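Local coordinates for uncharacterized lipoprotein GfcB (Escherichia coli K12, PDB 2IN5) that is of unknown function but, as a membrane lipoprotein related to group 4 capsule protein B, may take part in handling capsule or similar polysaccharide, at residues 87-92 with 107-112; 101-106 with 128-133; 147-152 with 164-169; 177-182 with 190-195. One frame throughout, in Å; residues are numbered along the deposited sequence.

The four contacts follow one antiparallel run of neighbouring strands, and no active site or bound ligand is known to which they could be referred. Contacts 2 and 3 lie closest, with centres about 8 Å apart: Ser-131 and Ala-133 of one probably bond to the backbone of Gln-151 and Val-149 of the other. Contacts 3 and 4 come next, centres about 10 Å apart, joined by backbone pairing between Thr-166 and Arg-180. Contact 1 sits at the outer end, its centre about 16 Å from that of contact 2, yet Arg-111 reaches Ser-128 and, more distantly, Glu-152. Contacts 1 and 4 do not touch, their nearest atoms being about 7 Å apart.

Contact 1: residues 87-92 with 107-112; sequences LEVTNS and SRWTRD
Thr-90 and Asp-112 finish an antiparallel strand pairing in which strand 86-89, outermost within this chain, lies against strand 108-117, just beyond a classic beta bulge where Leu-87 and Glu-88 both face Leu-114. Thr-90 N donates to Asp-112 O at 3.0 Å, but the return bond is unusual: Asp-112 N goes to the hydroxyl OG1 of Thr-90 (2.9 Å), which stands in for a main-chain carbonyl. With chi1 at 67°, OG1 is tucked between the backbone N and the carbonyl carbon of its own residue, facing the N-H of Asp-112. The tight side is built round the buried indole of Trp-109. Arg-111 CD sits 3.6 Å above the centre of this ring, and Val-89 CG1 packs alongside Arg-111 CG at 4.0 Å while also approaching the ring at CH2. The far end of Arg-111 is held by Ser-128, and Leu-77 and Pro-96 add to the surrounding packing. The solvent side is looser, with Glu-88 and Thr-110 exposed and Asp-112 turning its carboxylate to Thr-125. Asn-91, also exposed, bridges the two regions. Its backbone O receives Trp-109 NE1 at 2.6 Å, near the ring plane although 30° out of the carbonyl plane, and its side chain slides past the indole in the opposite direction until ND2 meets Thr-110 O at 2.7 Å, nearly straight and in the amide plane.

Contact 2: residues 101-106 with 128-133; sequences LAIKDG and STFSFA
Asp-105 reaches Phe-132 from the loop that leads into strand 108-117, and so closes that loop against the beta hairpin of the successive strands 108-117 and 120-140. From CB the side chain leaves with CG anti to the backbone N (chi1 -165°), a torsion that carries the carboxylate over to the strand. CG passes Phe-132 CB at 4.2 Å, and the carboxylate stands almost perpendicular to the phenyl ring of that residue. At the tip, OD1 accepts Phe-132 N at 2.7 Å in a nearly straight bond (173°), and also lies 3.4 Å from Ser-131 CA. A side-chain oxygen thus takes a strand N-H that another strand would normally claim. One residue on, Gly-106 N donates to Phe-130 O (2.9 Å), and Ser-107 continues the backbone pairing. Gly-106 has a positive phi, a backbone shape that suits glycine, since a CB would crowd the preceding carbonyl oxygen. Beneath these polar bonds, Ile-103 and Phe-130 are buried against Pro-96, with Trp-150 also touching Ile-103. The isoleucine crosses the ring obliquely with both of its branches: CG2 touches Phe-130 CD1, and CD1 of Ile-103 rests 3.9 Å from Phe-130 CE1.

Contact 3: residues 147-152 with 164-169; sequences CNVWQE and QNTFWV
Gln-151 OE1 accepts a hydrogen bond from the hydroxyl OG1 of Thr-166 at 2.6 Å, between side chains that lie next to each other and point the same way. The amide is brought round by a bend at chi2 (-90°), and the donor comes from above the carbonyl plane, 37° out of it, away from a lone pair. Were Gln-151 an alanine, that acceptor would be gone, and the hydroxyl of Thr-166 would probably be set free to turn without its mate. On the other face of the strands, Asn-165 ND2 donates to Glu-152 OE1 at 2.8 Å, meeting it on its anti side but well out of the carboxylate plane. The same oxygen lies near the plane of the Phe-167 ring, 3.4 Å from CE2 at its edge. Further along that face, Val-169 CG2 touches the edge of the Trp-150 indole at CD1 (3.8 Å). Beside Thr-166, Val-149 CG2 meets Trp-168 CD1 at 3.7 Å, while CG2 of Thr-166 itself lies over one face of that indole.

A second shell fixes these groups. Arg-75 forms a salt bridge with Glu-152 OE1 and Ser-128 bonds to OE2, which together would probably favour the charged carboxylate. Glu-136 accepts from Trp-168 NE1, and Phe-132 stacks edge-to-face with Trp-150. Beneath the side chains, Trp-150 and Phe-167 exchange both backbone bonds, as do Glu-152 and Asn-165. Hydrogen-bonded and non-hydrogen-bonded pairs alternate as in antiparallel strands generally, and since 143-156 and 161-170 follow each other in the chain, they form a beta hairpin.

Contact 4: residues 177-182 with 190-195; sequences RQSRQM and VEMTFL
The guanidinium of Arg-177 meets Phe-194 O at its edge, close to its own plane, and grips it side-on with two nitrogens. NE lies 2.8 Å from Phe-194 O and NH2 is 2.9 Å from the same oxygen, the second bond falling on a lone pair in the carbonyl plane. Bends at chi2 and chi3 (-55° and -63°) fold the arginine back to this position. The phenyl ring of Phe-194 is likewise met at its rim: Arg-177 O approaches CD1 at 3.5 Å, and Ser-179 OG lies farther round near CE1. Methionine in place of Arg-177 takes both N-H groups away, so the carbonyl of buried Phe-194 would probably lack this side-chain partner and the end of the hairpin lose its clasp.

From this end the ladder of the beta hairpin formed by strands 176-182 and 189-194 runs on through Ser-179 and Met-192 (selenomethionine) to Gln-181 and Val-190. On their face of the sheet a water joins three groups, accepting from Gln-181 NE2 at 3.0 Å, bonding to Ser-179 OG at 3.0 Å and donating weakly to Val-190 O. Across the strands, Gln-178 NE2 gives Thr-193 OG1 a weak bond. The buried polar groups of Arg-177, Ser-179 and Gln-181 are thus met partly by the hairpin, partly by the water and by Gly-74 O and Leu-76 N, and two N-H groups converging on one carbonyl oxygen would probably stabilise the charge of Arg-177.

Contact 1: residues 87-92 with 107-112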
loop_
_atom_site.group_PDB
_atom_site.type_symbol
_atom_site.label_atom_id
_atom_site.label_comp_id
_atom_site.label_asym_id
_atom_site.label_seq_id
_atom_site.Cartn_x
_atom_site.Cartn_y
_atom_site.Cartn_z
ATOM N N LEU A 87 15.527 -5.517 2.835
ATOM C CA LEU A 87 14.505 -6.432 2.351
ATOM C C LEU A 87 13.582 -6.991 3.411
ATOM O O LEU A 87 12.419 -7.285 3.140
ATOM C CB LEU A 87 15.153 -7.590 1.578
ATOM C CG LEU A 87 15.940 -7.210 0.320
ATOM C CD1 LEU A 87 16.455 -8.469 -0.364
ATOM C CD2 LEU A 87 15.041 -6.415 -0.630
ATOM N N GLU A 88 14.089 -7.155 4.619
ATOM C CA GLU A 88 13.244 -7.692 5.655
ATOM C C GLU A 88 13.825 -7.457 7.014
ATOM O O GLU A 88 15.032 -7.306 7.171
ATOM C CB GLU A 88 13.030 -9.206 5.479
ATOM C CG GLU A 88 11.969 -9.750 6.439
ATOM C CD GLU A 88 11.886 -11.288 6.557
ATOM O OE1 GLU A 88 10.836 -11.761 7.049
ATOM O OE2 GLU A 88 12.840 -12.018 6.198
ATOM N N VAL A 89 12.933 -7.395 7.992
ATOM C CA VAL A 89 13.312 -7.255 9.382
ATOM C C VAL A 89 12.347 -8.209 10.069
ATOM O O VAL A 89 11.145 -8.159 9.829
ATOM C CB VAL A 89 13.097 -5.829 9.926
ATOM C CG1 VAL A 89 13.539 -5.782 11.390
ATOM C CG2 VAL A 89 13.889 -4.821 9.110
ATOM N N THR A 90 12.871 -9.106 10.888
ATOM C CA THR A 90 12.005 -10.052 11.579
ATOM C C THR A 90 11.687 -9.562 12.984
ATOM O O THR A 90 12.260 -8.573 13.456
ATOM C CB THR A 90 12.661 -11.452 11.718
ATOM O OG1 THR A 90 13.787 -11.361 12.595
ATOM C CG2 THR A 90 13.114 -11.977 10.364
ATOM N N ASN A 91 10.765 -10.267 13.638
ATOM C CA ASN A 91 10.375 -9.976 15.017
ATOM C C ASN A 91 10.227 -8.465 15.232
ATOM O O ASN A 91 10.651 -7.920 16.257
ATOM C CB ASN A 91 11.442 -10.571 15.946
ATOM C CG ASN A 91 11.031 -10.576 17.411
ATOM O OD1 ASN A 91 9.895 -10.924 17.760
ATOM N ND2 ASN A 91 11.969 -10.223 18.280
ATOM N N SER A 92 9.618 -7.800 14.256
ATOM C CA SER A 92 9.428 -6.352 14.318
ATOM C C SER A 92 8.304 -5.969 15.276
ATOM O O SER A 92 8.171 -4.806 15.665
ATOM C CB SER A 92 9.142 -5.797 12.920
ATOM O OG SER A 92 7.947 -6.331 12.396
ATOM N N SER A 107 15.743 -1.508 27.680
ATOM C CA SER A 107 14.926 -2.321 26.779
ATOM C C SER A 107 15.809 -3.030 25.757
ATOM O O SER A 107 16.779 -2.460 25.259
ATOM C CB SER A 107 13.897 -1.456 26.042
ATOM O OG SER A 107 12.866 -1.019 26.903
ATOM N N ARG A 108 15.467 -4.272 25.442
ATOM C CA ARG A 108 16.261 -5.027 24.495
ATOM C C ARG A 108 15.387 -5.531 23.358
ATOM O O ARG A 108 14.161 -5.530 23.457
ATOM C CB ARG A 108 16.970 -6.189 25.214
ATOM C CG ARG A 108 17.759 -5.740 26.459
ATOM C CD ARG A 108 19.003 -6.596 26.756
ATOM N NE ARG A 108 18.711 -8.024 26.886
ATOM C CZ ARG A 108 19.619 -8.956 27.183
ATOM N NH1 ARG A 108 20.889 -8.619 27.388
ATOM N NH2 ARG A 108 19.260 -10.236 27.260
ATOM N N TRP A 109 16.022 -5.923 22.262
ATOM C CA TRP A 109 15.296 -6.435 21.108
ATOM C C TRP A 109 16.236 -7.225 20.229
ATOM O O TRP A 109 17.368 -6.819 19.981
ATOM C CB TRP A 109 14.674 -5.290 20.309
ATOM C CG TRP A 109 13.958 -5.729 19.061
ATOM C CD1 TRP A 109 13.202 -6.849 18.902
ATOM C CD2 TRP A 109 13.882 -5.016 17.823
ATOM N NE1 TRP A 109 12.652 -6.878 17.644
ATOM C CE2 TRP A 109 13.052 -5.761 16.960
ATOM C CE3 TRP A 109 14.430 -3.815 17.361
ATOM C CZ2 TRP A 109 12.753 -5.343 15.658
ATOM C CZ3 TRP A 109 14.133 -3.399 16.066
ATOM C CH2 TRP A 109 13.299 -4.164 15.230
ATOM N N THR A 110 15.759 -8.371 19.771
ATOM C CA THR A 110 16.555 -9.236 18.924
ATOM C C THR A 110 15.789 -9.535 17.647
ATOM O O THR A 110 14.604 -9.865 17.676
ATOM C CB THR A 110 16.918 -10.551 19.667
ATOM O OG1 THR A 110 17.942 -10.280 20.633
ATOM C CG2 THR A 110 17.421 -11.611 18.695
ATOM N N ARG A 111 16.467 -9.390 16.517
ATOM C CA ARG A 111 15.837 -9.650 15.233
ATOM C C ARG A 111 16.897 -9.875 14.173
ATOM O O ARG A 111 18.091 -9.666 14.411
ATOM C CB ARG A 111 14.943 -8.468 14.830
ATOM C CG ARG A 111 15.681 -7.190 14.444
ATOM C CD ARG A 111 16.481 -6.632 15.601
ATOM N NE ARG A 111 16.867 -5.249 15.360
ATOM C CZ ARG A 111 17.463 -4.471 16.257
ATOM N NH1 ARG A 111 17.748 -4.934 17.468
ATOM N NH2 ARG A 111 17.772 -3.222 15.944
ATOM N N ASP A 112 16.466 -10.329 13.006
ATOM C CA ASP A 112 17.399 -10.541 11.912
ATOM C C ASP A 112 16.990 -9.575 10.798
ATOM O O ASP A 112 15.826 -9.192 10.705
ATOM C CB ASP A 112 17.333 -11.994 11.403
ATOM C CG ASP A 112 17.728 -13.020 12.463
ATOM O OD1 ASP A 112 18.846 -12.931 13.022
ATOM O OD2 ASP A 112 16.914 -13.932 12.727
#

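Contact 2: residues 101-106 with 128-133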
loop_
_atom_site.group_PDB
_atom_site.type_symbol
_atom_site.label_atom_id
_atom_site.label_comp_id
_atom_site.label_asym_id
_atom_site.label_seq_id
_atom_site.Cartn_x
_atom_site.Cartn_y
_atom_site.Cartn_z
ATOM N N LEU A 101 6.562 5.542 24.318
ATOM C CA LEU A 101 6.441 6.176 25.623
ATOM C C LEU A 101 6.684 5.189 26.767
ATOM O O LEU A 101 7.149 5.588 27.834
ATOM C CB LEU A 101 5.070 6.834 25.776
ATOM C CG LEU A 101 4.867 8.132 24.995
ATOM C CD1 LEU A 101 3.484 8.665 25.300
ATOM C CD2 LEU A 101 5.932 9.166 25.370
ATOM N N ALA A 102 6.395 3.909 26.526
ATOM C CA ALA A 102 6.567 2.858 27.529
ATOM C C ALA A 102 7.934 2.203 27.495
ATOM O O ALA A 102 8.131 1.136 28.070
ATOM C CB ALA A 102 5.494 1.788 27.359
ATOM N N ILE A 103 8.885 2.825 26.821
ATOM C CA ILE A 103 10.209 2.243 26.761
ATOM C C ILE A 103 10.926 2.478 28.079
ATOM O O ILE A 103 11.049 3.619 28.527
ATOM C CB ILE A 103 11.040 2.873 25.638
ATOM C CG1 ILE A 103 10.367 2.619 24.292
ATOM C CG2 ILE A 103 12.459 2.326 25.669
ATOM C CD1 ILE A 103 11.121 3.196 23.129
ATOM N N LYS A 104 11.392 1.400 28.703
ATOM C CA LYS A 104 12.121 1.515 29.962
ATOM C C LYS A 104 13.609 1.457 29.651
ATOM O O LYS A 104 14.029 0.774 28.721
ATOM C CB LYS A 104 11.759 0.373 30.925
ATOM C CG LYS A 104 10.379 0.459 31.557
ATOM C CD LYS A 104 10.207 -0.624 32.620
ATOM C CE LYS A 104 8.923 -0.446 33.429
ATOM N NZ LYS A 104 7.712 -0.428 32.555
ATOM N N ASP A 105 14.400 2.187 30.426
ATOM C CA ASP A 105 15.844 2.210 30.240
ATOM C C ASP A 105 16.350 0.777 30.376
ATOM O O ASP A 105 16.167 0.139 31.409
ATOM C CB ASP A 105 16.491 3.109 31.300
ATOM C CG ASP A 105 17.923 3.473 30.966
ATOM O OD1 ASP A 105 18.202 3.787 29.790
ATOM O OD2 ASP A 105 18.773 3.468 31.881
ATOM N N GLY A 106 16.970 0.274 29.317
ATOM C CA GLY A 106 17.481 -1.082 29.333
ATOM C C GLY A 106 16.697 -2.037 28.448
ATOM O O GLY A 106 16.951 -3.243 28.472
ATOM N N SER A 128 20.000 -5.365 20.360
ATOM C CA SER A 128 20.256 -4.021 20.872
ATOM C C SER A 128 19.579 -3.744 22.203
ATOM O O SER A 128 18.674 -4.465 22.626
ATOM C CB SER A 128 19.776 -2.972 19.870
ATOM O OG SER A 128 18.364 -3.023 19.733
ATOM N N THR A 129 20.030 -2.677 22.852
ATOM C CA THR A 129 19.472 -2.251 24.126
ATOM C C THR A 129 19.272 -0.740 24.074
ATOM O O THR A 129 20.135 -0.003 23.591
ATOM C CB THR A 129 20.409 -2.608 25.312
ATOM O OG1 THR A 129 21.601 -1.817 25.241
ATOM C CG2 THR A 129 20.785 -4.079 25.269
ATOM N N PHE A 130 18.124 -0.280 24.551
ATOM C CA PHE A 130 17.834 1.146 24.548
ATOM C C PHE A 130 18.386 1.829 25.790
ATOM O O PHE A 130 18.256 1.316 26.898
ATOM C CB PHE A 130 16.328 1.380 24.458
ATOM C CG PHE A 130 15.774 1.253 23.065
ATOM C CD1 PHE A 130 14.873 2.191 22.586
ATOM C CD2 PHE A 130 16.145 0.200 22.235
ATOM C CE1 PHE A 130 14.344 2.088 21.304
ATOM C CE2 PHE A 130 15.622 0.089 20.951
ATOM C CZ PHE A 130 14.719 1.040 20.487
ATOM N N SER A 131 19.006 2.987 25.601
ATOM C CA SER A 131 19.576 3.726 26.717
ATOM C C SER A 131 19.064 5.174 26.671
ATOM O O SER A 131 19.257 5.882 25.672
ATOM C CB SER A 131 21.112 3.661 26.638
ATOM O OG SER A 131 21.742 4.079 27.844
ATOM N N PHE A 132 18.386 5.594 27.742
ATOM C CA PHE A 132 17.828 6.946 27.833
ATOM C C PHE A 132 18.966 7.951 27.897
ATOM O O PHE A 132 19.770 7.945 28.831
ATOM C CB PHE A 132 16.930 7.084 29.067
ATOM C CG PHE A 132 16.205 8.400 29.141
ATOM C CD1 PHE A 132 15.276 8.754 28.163
ATOM C CD2 PHE A 132 16.482 9.310 30.159
ATOM C CE1 PHE A 132 14.641 9.998 28.194
ATOM C CE2 PHE A 132 15.853 10.555 30.198
ATOM C CZ PHE A 132 14.931 10.900 29.214
ATOM N N ALA A 133 19.031 8.806 26.883
ATOM C CA ALA A 133 20.081 9.806 26.775
ATOM C C ALA A 133 19.632 11.169 27.290
ATOM O O ALA A 133 20.404 12.128 27.293
ATOM C CB ALA A 133 20.536 9.909 25.327
#

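Contact 3: residues 147-152 with 164-169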
loop_
_atom_site.group_PDB
_atom_site.type_symbol
_atom_site.label_atom_id
_atom_site.label_comp_id
_atom_site.label_asym_id
_atom_site.label_seq_id
_atom_site.Cartn_x
_atom_site.Cartn_y
_atom_site.Cartn_z
ATOM N N CYS A 147 11.590 16.143 23.190
ATOM C CA CYS A 147 11.773 14.732 22.891
ATOM C C CYS A 147 12.556 13.997 23.936
ATOM O O CYS A 147 13.450 14.563 24.553
ATOM C CB CYS A 147 12.558 14.541 21.583
ATOM S SG CYS A 147 11.905 15.336 20.113
ATOM N N ASN A 148 12.220 12.725 24.124
ATOM C CA ASN A 148 12.989 11.880 25.020
ATOM C C ASN A 148 14.005 11.317 24.034
ATOM O O ASN A 148 13.628 10.772 22.999
ATOM C CB ASN A 148 12.166 10.716 25.580
ATOM C CG ASN A 148 11.088 11.165 26.540
ATOM O OD1 ASN A 148 11.276 12.107 27.315
ATOM N ND2 ASN A 148 9.953 10.478 26.509
ATOM N N VAL A 149 15.286 11.461 24.337
ATOM C CA VAL A 149 16.315 10.955 23.446
ATOM C C VAL A 149 16.701 9.535 23.830
ATOM O O VAL A 149 17.211 9.296 24.920
ATOM C CB VAL A 149 17.581 11.836 23.485
ATOM C CG1 VAL A 149 18.625 11.276 22.533
ATOM C CG2 VAL A 149 17.231 13.270 23.112
ATOM N N TRP A 150 16.447 8.590 22.932
ATOM C CA TRP A 150 16.786 7.198 23.185
ATOM C C TRP A 150 17.945 6.752 22.304
ATOM O O TRP A 150 17.906 6.915 21.091
ATOM C CB TRP A 150 15.579 6.316 22.914
ATOM C CG TRP A 150 14.547 6.357 23.984
ATOM C CD1 TRP A 150 13.333 6.983 23.942
ATOM C CD2 TRP A 150 14.614 5.694 25.244
ATOM N NE1 TRP A 150 12.633 6.742 25.099
ATOM C CE2 TRP A 150 13.397 5.951 25.916
ATOM C CE3 TRP A 150 15.585 4.902 25.871
ATOM C CZ2 TRP A 150 13.125 5.440 27.185
ATOM C CZ3 TRP A 150 15.316 4.398 27.131
ATOM C CH2 TRP A 150 14.089 4.668 27.776
ATOM N N GLN A 151 18.974 6.196 22.934
ATOM C CA GLN A 151 20.150 5.700 22.234
ATOM C C GLN A 151 20.124 4.177 22.203
ATOM O O GLN A 151 20.252 3.537 23.246
ATOM C CB GLN A 151 21.413 6.145 22.955
ATOM C CG GLN A 151 21.585 7.639 22.984
ATOM C CD GLN A 151 22.359 8.145 21.799
ATOM O OE1 GLN A 151 22.241 7.612 20.694
ATOM N NE2 GLN A 151 23.150 9.194 22.013
ATOM N N GLU A 152 19.973 3.602 21.012
ATOM C CA GLU A 152 19.938 2.156 20.844
ATOM C C GLU A 152 21.315 1.602 20.492
ATOM O O GLU A 152 21.843 1.853 19.399
ATOM C CB GLU A 152 18.937 1.779 19.746
ATOM C CG GLU A 152 18.934 0.303 19.359
ATOM C CD GLU A 152 17.960 -0.011 18.225
ATOM O OE1 GLU A 152 18.067 0.623 17.150
ATOM O OE2 GLU A 152 17.086 -0.897 18.397
ATOM N N GLN A 164 25.547 2.599 16.975
ATOM C CA GLN A 164 24.490 3.218 17.771
ATOM C C GLN A 164 23.469 3.948 16.910
ATOM O O GLN A 164 23.837 4.674 15.999
ATOM C CB GLN A 164 25.110 4.208 18.764
ATOM C CG GLN A 164 24.116 5.188 19.397
ATOM C CD GLN A 164 24.808 6.287 20.193
ATOM O OE1 GLN A 164 25.091 6.128 21.382
ATOM N NE2 GLN A 164 25.102 7.405 19.527
ATOM N N ASN A 165 22.188 3.722 17.185
ATOM C CA ASN A 165 21.113 4.416 16.480
ATOM C C ASN A 165 20.533 5.368 17.508
ATOM O O ASN A 165 20.649 5.131 18.707
ATOM C CB ASN A 165 19.992 3.472 16.038
ATOM C CG ASN A 165 20.457 2.405 15.064
ATOM O OD1 ASN A 165 21.139 2.693 14.079
ATOM N ND2 ASN A 165 20.068 1.163 15.325
ATOM N N THR A 166 19.897 6.437 17.049
ATOM C CA THR A 166 19.304 7.401 17.965
ATOM C C THR A 166 17.886 7.710 17.514
ATOM O O THR A 166 17.623 7.850 16.322
ATOM C CB THR A 166 20.140 8.700 18.013
ATOM O OG1 THR A 166 21.503 8.377 18.319
ATOM C CG2 THR A 166 19.612 9.638 19.092
ATOM N N PHE A 167 16.969 7.799 18.474
ATOM C CA PHE A 167 15.568 8.082 18.179
ATOM C C PHE A 167 15.049 9.200 19.080
ATOM O O PHE A 167 15.095 9.089 20.303
ATOM C CB PHE A 167 14.726 6.816 18.395
ATOM C CG PHE A 167 15.137 5.657 17.533
ATOM C CD1 PHE A 167 14.692 5.556 16.218
ATOM C CD2 PHE A 167 16.014 4.690 18.020
ATOM C CE1 PHE A 167 15.116 4.509 15.396
ATOM C CE2 PHE A 167 16.443 3.645 17.211
ATOM C CZ PHE A 167 15.993 3.553 15.892
ATOM N N TRP A 168 14.564 10.274 18.467
ATOM C CA TRP A 168 14.012 11.419 19.191
ATOM C C TRP A 168 12.505 11.270 19.290
ATOM O O TRP A 168 11.789 11.444 18.300
ATOM C CB TRP A 168 14.349 12.702 18.458
ATOM C CG TRP A 168 15.762 13.096 18.641
ATOM C CD1 TRP A 168 16.262 13.910 19.611
ATOM C CD2 TRP A 168 16.877 12.691 17.837
ATOM N NE1 TRP A 168 17.622 14.045 19.461
ATOM C CE2 TRP A 168 18.025 13.309 18.376
ATOM C CE3 TRP A 168 17.017 11.868 16.708
ATOM C CZ2 TRP A 168 19.299 13.134 17.826
ATOM C CZ3 TRP A 168 18.290 11.695 16.159
ATOM C CH2 TRP A 168 19.411 12.327 16.719
ATOM N N VAL A 169 12.031 10.968 20.497
ATOM C CA VAL A 169 10.608 10.731 20.742
ATOM C C VAL A 169 9.848 11.879 21.399
ATOM O O VAL A 169 10.318 12.472 22.362
ATOM C CB VAL A 169 10.420 9.485 21.645
ATOM C CG1 VAL A 169 8.945 9.165 21.795
ATOM C CG2 VAL A 169 11.187 8.309 21.071
#

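Contact 4: residues 177-182 with 190-195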
loop_
_atom_site.group_PDB
_atom_site.type_symbol
_atom_site.label_atom_id
_atom_site.label_comp_id
_atom_site.label_asym_id
_atom_site.label_seq_id
_atom_site.Cartn_x
_atom_site.Cartn_y
_atom_site.Cartn_z
ATOM N N ARG A 177 10.101 11.793 16.072
ATOM C CA ARG A 177 10.140 12.948 15.184
ATOM C C ARG A 177 11.432 13.015 14.395
ATOM O O ARG A 177 11.552 13.768 13.429
ATOM C CB ARG A 177 9.960 14.251 15.973
ATOM C CG ARG A 177 8.589 14.438 16.596
ATOM C CD ARG A 177 7.466 14.327 15.572
ATOM N NE ARG A 177 7.505 15.351 14.526
ATOM C CZ ARG A 177 7.209 16.636 14.707
ATOM N NH1 ARG A 177 6.845 17.081 15.905
ATOM N NH2 ARG A 177 7.268 17.471 13.680
ATOM N N GLN A 178 12.408 12.233 14.818
ATOM C CA GLN A 178 13.694 12.190 14.139
ATOM C C GLN A 178 14.365 10.880 14.500
ATOM O O GLN A 178 14.213 10.389 15.609
ATOM C CB GLN A 178 14.583 13.365 14.567
ATOM C CG GLN A 178 15.935 13.348 13.885
ATOM C CD GLN A 178 16.760 14.597 14.134
ATOM O OE1 GLN A 178 17.579 14.644 15.052
ATOM N NE2 GLN A 178 16.541 15.621 13.318
ATOM N N SER A 179 15.098 10.305 13.562
ATOM C CA SER A 179 15.774 9.048 13.836
ATOM C C SER A 179 17.057 8.917 13.032
ATOM O O SER A 179 17.157 9.451 11.932
ATOM C CB SER A 179 14.849 7.882 13.493
ATOM O OG SER A 179 14.595 7.850 12.101
ATOM N N ARG A 180 18.043 8.237 13.606
ATOM C CA ARG A 180 19.299 7.983 12.919
ATOM C C ARG A 180 19.558 6.492 13.085
ATOM O O ARG A 180 19.651 6.002 14.213
ATOM C CB ARG A 180 20.463 8.762 13.534
ATOM C CG ARG A 180 20.245 10.268 13.646
ATOM C CD ARG A 180 21.495 11.040 13.249
ATOM N NE ARG A 180 22.711 10.452 13.804
ATOM C CZ ARG A 180 23.065 10.501 15.086
ATOM N NH1 ARG A 180 22.296 11.120 15.975
ATOM N NH2 ARG A 180 24.193 9.920 15.482
ATOM N N GLN A 181 19.671 5.772 11.969
ATOM C CA GLN A 181 19.914 4.330 12.009
ATOM C C GLN A 181 20.612 3.824 10.758
ATOM O O GLN A 181 20.757 4.549 9.789
ATOM C CB GLN A 181 18.586 3.581 12.184
ATOM C CG GLN A 181 17.634 3.712 11.009
ATOM C CD GLN A 181 16.193 3.421 11.394
ATOM O OE1 GLN A 181 15.855 2.321 11.849
ATOM N NE2 GLN A 181 15.335 4.415 11.222
HETATM N N MSE A 182 21.037 2.567 10.787
HETATM C CA MSE A 182 21.702 1.952 9.645
HETATM C C MSE A 182 20.675 1.225 8.804
HETATM O O MSE A 182 19.643 0.785 9.312
HETATM C CB MSE A 182 22.757 0.951 10.117
HETATM C CG MSE A 182 23.895 1.581 10.871
HETATM SE SE MSE A 182 24.939 2.764 9.761
HETATM C CE MSE A 182 26.583 2.747 10.760
ATOM N N VAL A 190 21.040 6.096 7.694
ATOM C CA VAL A 190 19.792 6.691 7.273
ATOM C C VAL A 190 19.346 7.708 8.311
ATOM O O VAL A 190 19.372 7.435 9.512
ATOM C CB VAL A 190 18.706 5.604 7.128
ATOM C CG1 VAL A 190 17.391 6.222 6.694
ATOM C CG2 VAL A 190 19.160 4.555 6.132
ATOM N N GLU A 191 18.948 8.888 7.846
ATOM C CA GLU A 191 18.481 9.955 8.731
ATOM C C GLU A 191 17.083 10.350 8.296
ATOM O O GLU A 191 16.846 10.590 7.114
ATOM C CB GLU A 191 19.400 11.178 8.641
ATOM C CG GLU A 191 20.817 10.966 9.145
ATOM C CD GLU A 191 21.660 12.230 9.033
ATOM O OE1 GLU A 191 21.231 13.283 9.560
ATOM O OE2 GLU A 191 22.755 12.171 8.422
HETATM N N MSE A 192 16.160 10.413 9.246
HETATM C CA MSE A 192 14.790 10.784 8.930
HETATM C C MSE A 192 14.236 11.809 9.910
HETATM O O MSE A 192 14.393 11.667 11.123
HETATM C CB MSE A 192 13.894 9.550 8.934
HETATM C CG MSE A 192 14.345 8.479 7.965
HETATM SE SE MSE A 192 13.060 7.048 7.818
HETATM C CE MSE A 192 13.689 6.018 9.328
ATOM N N THR A 193 13.598 12.843 9.370
ATOM C CA THR A 193 12.997 13.891 10.181
ATOM C C THR A 193 11.533 13.988 9.769
ATOM O O THR A 193 11.219 14.270 8.614
ATOM C CB THR A 193 13.709 15.257 9.977
ATOM O OG1 THR A 193 15.076 15.150 10.390
ATOM C CG2 THR A 193 13.042 16.342 10.816
ATOM N N PHE A 194 10.640 13.728 10.716
ATOM C CA PHE A 194 9.212 13.763 10.443
ATOM C C PHE A 194 8.656 15.134 10.748
ATOM O O PHE A 194 8.584 15.542 11.900
ATOM C CB PHE A 194 8.530 12.675 11.259
ATOM C CG PHE A 194 9.156 11.340 11.074
ATOM C CD1 PHE A 194 10.347 11.030 11.710
ATOM C CD2 PHE A 194 8.610 10.424 10.194
ATOM C CE1 PHE A 194 10.993 9.822 11.468
ATOM C CE2 PHE A 194 9.248 9.207 9.942
ATOM C CZ PHE A 194 10.438 8.910 10.578
ATOM N N LEU A 195 8.269 15.833 9.685
ATOM C CA LEU A 195 7.780 17.197 9.762
ATOM C C LEU A 195 6.412 17.451 10.352
ATOM O O LEU A 195 6.239 18.388 11.129
ATOM C CB LEU A 195 7.832 17.848 8.379
ATOM C CG LEU A 195 9.185 18.056 7.688
ATOM C CD1 LEU A 195 10.178 18.749 8.615
ATOM C CD2 LEU A 195 9.726 16.727 7.259
HETATM O O HOH W 1 16.571 6.850 10.057
#